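Local atomic coordinates of conserved hypothetical protein BatB (Bacteroides thetaiotaomicron, PDB entry 3IBS), a protein that is of unknown function but probably sits in the cell membrane and carries a von Willebrand factor type A domain that binds magnesium. Residues 200-203 with 204-208; 33-36 with 37-40. One frame throughout, in Å; residues are numbered along the deposited sequence.

Contact 1 (200-203 with 204-208); sequences SAQK and AISQE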
ATOM      1  N   SER A 200     -19.358  -8.227 -13.412  1.00 25.96           N
ATOM      2  CA  SER A 200     -19.668  -7.556 -14.679  1.00 25.88           C
ATOM      3  C   SER A 200     -18.748  -7.945 -15.840  1.00 25.27           C
ATOM      4  O   SER A 200     -19.218  -8.202 -16.952  1.00 25.12           O
ATOM      5  CB  SER A 200     -19.691  -6.027 -14.509  1.00 25.94           C
ATOM      6  OG  SER A 200     -18.388  -5.519 -14.262  1.00 26.86           O
ATOM      7  N   ALA A 201     -17.442  -7.989 -15.593  1.00 24.59           N
ATOM      8  CA  ALA A 201     -16.499  -8.332 -16.650  1.00 23.76           C
ATOM      9  C   ALA A 201     -16.700  -9.776 -17.141  1.00 24.22           C
ATOM     10  O   ALA A 201     -16.695 -10.038 -18.352  1.00 23.90           O
ATOM     11  CB  ALA A 201     -15.066  -8.112 -16.167  1.00 23.39           C
ATOM     12  N   GLN A 202     -16.879 -10.703 -16.202  1.00 24.29           N
ATOM     13  CA  GLN A 202     -17.047 -12.113 -16.542  1.00 25.02           C
ATOM     14  C   GLN A 202     -18.280 -12.308 -17.418  1.00 25.06           C
ATOM     15  O   GLN A 202     -18.248 -13.061 -18.394  1.00 25.34           O
ATOM     16  CB  GLN A 202     -17.145 -12.991 -15.287  1.00 24.61           C
ATOM     17  CG  GLN A 202     -17.338 -14.498 -15.595  1.00 24.94           C
ATOM     18  CD  GLN A 202     -18.798 -14.913 -15.561  1.00 23.66           C
ATOM     19  OE1 GLN A 202     -19.505 -14.584 -14.618  1.00 24.88           O
ATOM     20  NE2 GLN A 202     -19.252 -15.643 -16.582  1.00 23.13           N
ATOM     21  N   LYS A 203     -19.362 -11.628 -17.063  1.00 24.97           N
ATOM     22  CA  LYS A 203     -20.599 -11.794 -17.796  1.00 25.08           C
ATOM     23  C   LYS A 203     -20.524 -11.139 -19.172  1.00 24.49           C
ATOM     24  O   LYS A 203     -21.048 -11.683 -20.134  1.00 24.25           O
ATOM     25  CB  LYS A 203     -21.775 -11.259 -16.997  1.00 25.66           C
ATOM     26  CG  LYS A 203     -22.225 -12.187 -15.876  1.00 27.36           C
ATOM     27  CD  LYS A 203     -23.434 -11.611 -15.199  1.00 31.18           C
ATOM     28  CE  LYS A 203     -23.106 -10.231 -14.649  1.00 32.70           C
ATOM     29  NZ  LYS A 203     -24.289  -9.345 -14.687  1.00 31.77           N
ATOM     30  N   ALA A 204     -19.864  -9.985 -19.262  1.00 23.48           N
ATOM     31  CA  ALA A 204     -19.649  -9.349 -20.550  1.00 22.80           C
ATOM     32  C   ALA A 204     -18.857 -10.263 -21.496  1.00 22.21           C
ATOM     33  O   ALA A 204     -19.245 -10.443 -22.647  1.00 22.23           O
ATOM     34  CB  ALA A 204     -18.973  -7.988 -20.397  1.00 22.30           C
ATOM     35  N   ILE A 205     -17.765 -10.851 -21.014  1.00 21.88           N
ATOM     36  CA  ILE A 205     -16.936 -11.671 -21.873  1.00 21.99           C
ATOM     37  C   ILE A 205     -17.646 -12.981 -22.228  1.00 22.21           C
ATOM     38  O   ILE A 205     -17.611 -13.395 -23.378  1.00 21.94           O
ATOM     39  CB  ILE A 205     -15.481 -11.873 -21.314  1.00 22.34           C
ATOM     40  CG1 ILE A 205     -14.516 -12.331 -22.424  1.00 23.31           C
ATOM     41  CG2 ILE A 205     -15.449 -12.852 -20.158  1.00 22.37           C
ATOM     42  CD1 ILE A 205     -14.397 -11.340 -23.613  1.00 21.17           C
ATOM     43  N   SER A 206     -18.330 -13.606 -21.268  1.00 22.05           N
ATOM     44  CA  SER A 206     -19.083 -14.825 -21.573  1.00 22.67           C
ATOM     45  C   SER A 206     -20.195 -14.553 -22.598  1.00 23.24           C
ATOM     46  O   SER A 206     -20.520 -15.419 -23.418  1.00 23.45           O
ATOM     47  CB  SER A 206     -19.648 -15.479 -20.305  1.00 23.26           C
ATOM     48  OG  SER A 206     -18.611 -16.109 -19.549  1.00 21.94           O
ATOM     49  N   GLN A 207     -20.756 -13.346 -22.555  1.00 23.12           N
ATOM     50  CA  GLN A 207     -21.760 -12.921 -23.515  1.00 23.83           C
ATOM     51  C   GLN A 207     -21.149 -12.824 -24.901  1.00 23.36           C
ATOM     52  O   GLN A 207     -21.745 -13.271 -25.876  1.00 23.02           O
ATOM     53  CB  GLN A 207     -22.372 -11.570 -23.095  1.00 24.39           C
ATOM     54  CG  GLN A 207     -23.280 -10.897 -24.141  1.00 28.18           C
ATOM     55  CD  GLN A 207     -24.393 -11.815 -24.640  1.00 32.97           C
ATOM     56  OE1 GLN A 207     -24.570 -12.005 -25.854  1.00 34.94           O
ATOM     57  NE2 GLN A 207     -25.139 -12.405 -23.705  1.00 34.36           N
ATOM     58  N   GLU A 208     -19.957 -12.230 -24.973  1.00 23.05           N
ATOM     59  CA  GLU A 208     -19.226 -12.076 -26.232  1.00 22.78           C
ATOM     60  C   GLU A 208     -18.898 -13.440 -26.835  1.00 22.68           C
ATOM     61  O   GLU A 208     -19.060 -13.651 -28.043  1.00 22.17           O
ATOM     62  CB  GLU A 208     -17.954 -11.250 -26.005  1.00 22.48           C
ATOM     63  CG  GLU A 208     -17.023 -11.154 -27.204  1.00 23.12           C
ATOM     64  CD  GLU A 208     -17.607 -10.369 -28.375  1.00 25.41           C
ATOM     65  OE1 GLU A 208     -18.611  -9.644 -28.185  1.00 25.23           O
ATOM     66  OE2 GLU A 208     -17.049 -10.474 -29.493  1.00 26.58           O
TER

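Contact 2 (33-36 with 37-40); sequences RLEK and AKRL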
ATOM      1  N   ARG A  33      -5.274  -8.683  -8.307  1.00 10.20           N
ATOM      2  CA  ARG A  33      -5.541  -8.648  -9.731  1.00  9.58           C
ATOM      3  C   ARG A  33      -5.478 -10.067 -10.287  1.00  9.79           C
ATOM      4  O   ARG A  33      -6.341 -10.475 -11.053  1.00  9.76           O
ATOM      5  CB  ARG A  33      -4.545  -7.748 -10.461  1.00  9.08           C
ATOM      6  CG  ARG A  33      -4.667  -6.262 -10.096  1.00  7.51           C
ATOM      7  CD  ARG A  33      -3.684  -5.437 -10.870  1.00  7.86           C
ATOM      8  NE  ARG A  33      -3.694  -4.045 -10.408  1.00  5.42           N
ATOM      9  CZ  ARG A  33      -2.818  -3.126 -10.788  1.00  6.26           C
ATOM     10  NH1 ARG A  33      -1.858  -3.442 -11.664  1.00  3.87           N
ATOM     11  NH2 ARG A  33      -2.903  -1.887 -10.291  1.00  4.42           N
ATOM     12  N   LEU A  34      -4.448 -10.813  -9.901  1.00  9.10           N
ATOM     13  CA  LEU A  34      -4.265 -12.159 -10.421  1.00  9.27           C
ATOM     14  C   LEU A  34      -5.342 -13.127  -9.920  1.00  9.13           C
ATOM     15  O   LEU A  34      -5.872 -13.932 -10.695  1.00  8.64           O
ATOM     16  CB  LEU A  34      -2.877 -12.701 -10.046  1.00  9.00           C
ATOM     17  CG  LEU A  34      -2.542 -14.103 -10.537  1.00  9.66           C
ATOM     18  CD1 LEU A  34      -2.820 -14.297 -12.050  1.00  7.91           C
ATOM     19  CD2 LEU A  34      -1.090 -14.449 -10.201  1.00 12.04           C
ATOM     20  N   GLU A  35      -5.640 -13.069  -8.627  1.00  9.04           N
ATOM     21  CA  GLU A  35      -6.578 -14.036  -8.040  1.00 10.23           C
ATOM     22  C   GLU A  35      -8.019 -13.778  -8.522  1.00  9.86           C
ATOM     23  O   GLU A  35      -8.781 -14.719  -8.764  1.00  9.65           O
ATOM     24  CB  GLU A  35      -6.437 -14.089  -6.515  1.00  9.55           C
ATOM     25  CG  GLU A  35      -6.941 -15.362  -5.873  1.00 16.15           C
ATOM     26  CD  GLU A  35      -6.211 -16.630  -6.366  1.00 20.04           C
ATOM     27  OE1 GLU A  35      -6.842 -17.696  -6.304  1.00 24.07           O
ATOM     28  OE2 GLU A  35      -5.031 -16.569  -6.822  1.00 21.81           O
ATOM     29  N   LYS A  36      -8.366 -12.505  -8.683  1.00 10.67           N
ATOM     30  CA  LYS A  36      -9.610 -12.094  -9.336  1.00 11.28           C
ATOM     31  C   LYS A  36      -9.659 -12.599 -10.783  1.00 12.41           C
ATOM     32  O   LYS A  36     -10.684 -13.123 -11.230  1.00 12.79           O
ATOM     33  CB  LYS A  36      -9.753 -10.569  -9.308  1.00 12.45           C
ATOM     34  CG  LYS A  36     -10.957 -10.000 -10.134  1.00 14.43           C
ATOM     35  CD  LYS A  36     -12.290 -10.395  -9.512  1.00 16.92           C
ATOM     36  CE  LYS A  36     -13.486  -9.830 -10.288  1.00 19.96           C
ATOM     37  NZ  LYS A  36     -14.751  -9.949  -9.456  1.00 21.88           N
ATOM     38  N   ALA A  37      -8.561 -12.468 -11.519  1.00 12.13           N
ATOM     39  CA  ALA A  37      -8.527 -13.019 -12.877  1.00 12.97           C
ATOM     40  C   ALA A  37      -8.796 -14.528 -12.883  1.00 12.72           C
ATOM     41  O   ALA A  37      -9.512 -15.028 -13.729  1.00 13.30           O
ATOM     42  CB  ALA A  37      -7.184 -12.729 -13.534  1.00 12.47           C
ATOM     43  N   LYS A  38      -8.200 -15.257 -11.956  1.00 13.00           N
ATOM     44  CA  LYS A  38      -8.405 -16.702 -11.902  1.00 13.74           C
ATOM     45  C   LYS A  38      -9.861 -17.065 -11.608  1.00 13.32           C
ATOM     46  O   LYS A  38     -10.446 -17.940 -12.244  1.00 13.77           O
ATOM     47  CB  LYS A  38      -7.431 -17.344 -10.886  1.00 13.27           C
ATOM     48  CG  LYS A  38      -6.000 -17.323 -11.390  1.00 15.63           C
ATOM     49  CD  LYS A  38      -4.952 -17.476 -10.300  1.00 19.16           C
ATOM     50  CE  LYS A  38      -4.947 -18.839  -9.656  1.00 17.80           C
ATOM     51  NZ  LYS A  38      -3.641 -19.003  -8.965  1.00 18.26           N
ATOM     52  N   ARG A  39     -10.462 -16.346 -10.672  1.00 13.71           N
ATOM     53  CA  ARG A  39     -11.845 -16.583 -10.320  1.00 14.04           C
ATOM     54  C   ARG A  39     -12.774 -16.284 -11.487  1.00 14.42           C
ATOM     55  O   ARG A  39     -13.740 -17.026 -11.701  1.00 15.19           O
ATOM     56  CB  ARG A  39     -12.220 -15.768  -9.075  1.00 13.96           C
ATOM     57  CG  ARG A  39     -11.466 -16.285  -7.850  1.00 14.37           C
ATOM     58  CD  ARG A  39     -11.842 -15.495  -6.618  1.00 14.25           C
ATOM     59  NE  ARG A  39     -11.099 -16.000  -5.478  1.00 15.02           N
ATOM     60  CZ  ARG A  39     -11.233 -15.552  -4.238  1.00 14.51           C
ATOM     61  NH1 ARG A  39     -12.080 -14.560  -3.965  1.00 13.58           N
ATOM     62  NH2 ARG A  39     -10.499 -16.094  -3.287  1.00 14.70           N
ATOM     63  N   LEU A  40     -12.463 -15.230 -12.252  1.00 13.81           N
ATOM     64  CA  LEU A  40     -13.219 -14.894 -13.458  1.00 14.62           C
ATOM     65  C   LEU A  40     -13.076 -15.995 -14.522  1.00 13.75           C
ATOM     66  O   LEU A  40     -14.057 -16.360 -15.172  1.00 12.33           O
ATOM     67  CB  LEU A  40     -12.748 -13.556 -14.057  1.00 15.42           C
ATOM     68  CG  LEU A  40     -13.455 -13.020 -15.324  1.00 18.45           C
ATOM     69  CD1 LEU A  40     -13.328 -11.484 -15.381  1.00 20.07           C
ATOM     70  CD2 LEU A  40     -12.924 -13.625 -16.627  1.00 19.17           C
TER
HETATM   71  O   HOH W   1      -9.270 -17.955  -5.110  1.00 36.98           O

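Contact 1 (200-203 with 204-208)
The amides of A204, I205, S206 and Q207 donate to the carbonyl oxygens of S200, A201, Q202 and K203, each N to O distance 2.9 to 3.0 Å, so the segments form two successive turns of an alpha-helix. On one flank Q202 and S206, four residues apart, are joined twice. Besides the backbone bond, Q202 NE2 donates to S206 OG at 3.1 Å, with an angle of 141° at the hydrogen and the hydroxyl oxygen 17° out of the amide plane. The Q202 chain makes this possible by bending at chi2 (-96°), which carries the amide round the helix surface to the side of S206; the amide is then turned until NE2 points at the hydroxyl. S206 CB also lies 3.4 Å from Q202 O, close beside the oxygen its own amide uses. A glutamine long enough to span a turn and a compact serine suit this partly exposed flank, where both side chains also touch E47.

The buried side is mostly nonpolar. I205 brings its methyl CG2 to 3.3 Å from Q202 O, while the rest of the side chain reaches inward to I191 and L145 of the sheet. A201, with a single methyl, lets the helix lie close to V195. A204, at the partly exposed border, places CB 3.5 Å from S200 O. K203 and Q207 are exposed, as long polar residues can afford to be, and they meet across the contact mainly through the backbone, with Q207 CB 3.2 Å from K203 O. At the start of the helix the S200 hydroxyl turns to S198 OG.

The helix is thus amphipathic, A201 and I205 buried and K203 and Q207 exposed. The NE2-OG bond adds a second tie between residues already joined by the backbone, probably limiting rotation of both groups.

Contact 2 (33-36 with 37-40)
L34 and K38 meet where the leucine CG lies 4.2 Å from the lysine CD, the aliphatic part of a charged chain extending a nonpolar surface. The tight side belongs to L34, A37 and L40. A37 tucks CB 3.4 Å from L34 O, and both residues press on L18; the small methyl lets the helix approach that strand closely, while the branched L40 packs against V195 and against A201 and Q202. K36 lays its chain against V195, and its ammonium bonds to S198 O.

This is the helix of a beta-alpha-beta unit, between strands 13-19 and 52-58 of the Rossmann-like vWA fold, and its first turn faces the metal-ion-dependent adhesion site, where S21 and S23 of the family's DxSxS motif bind magnesium. R33, its side chain about 6 Å from the ion, forms salt bridges with D28 and with D120, a magnesium-binding residue that does not hold the metal in this chain.

The outer side is looser and wet. The bend of E35 (chi2 60°) turns its carboxylate to the side, and K38 runs back along the helix to meet it in a long OE2 to NZ salt bridge of 3.5 Å; that ammonium also bonds to I82 O. E35 OE1 accepts a hydrogen bond from a water at 2.7 Å, and the same water takes one from R39 NE, in the guanidinium plane.

Contact 2 comes first along the chain, on helix 33-46, and contact 1 follows far later on helix 200-214; their centres are 14 Å apart. The two helices pack against each other on the mixed sheet, and the contacts touch directly: Q202 CB is 3.7 Å from L40 CG, and A201 CB is 3.9 Å from L40 CD1. V195, on the edge strand 191-195, receives side chains from both. Contact 2 thus belongs to an early crossover next to the central strands and the magnesium site, whereas contact 1 lies away from that site, on the helix following the edge strand. Together they bring an early helix and the last helix of the chain side by side on one face of the sheet.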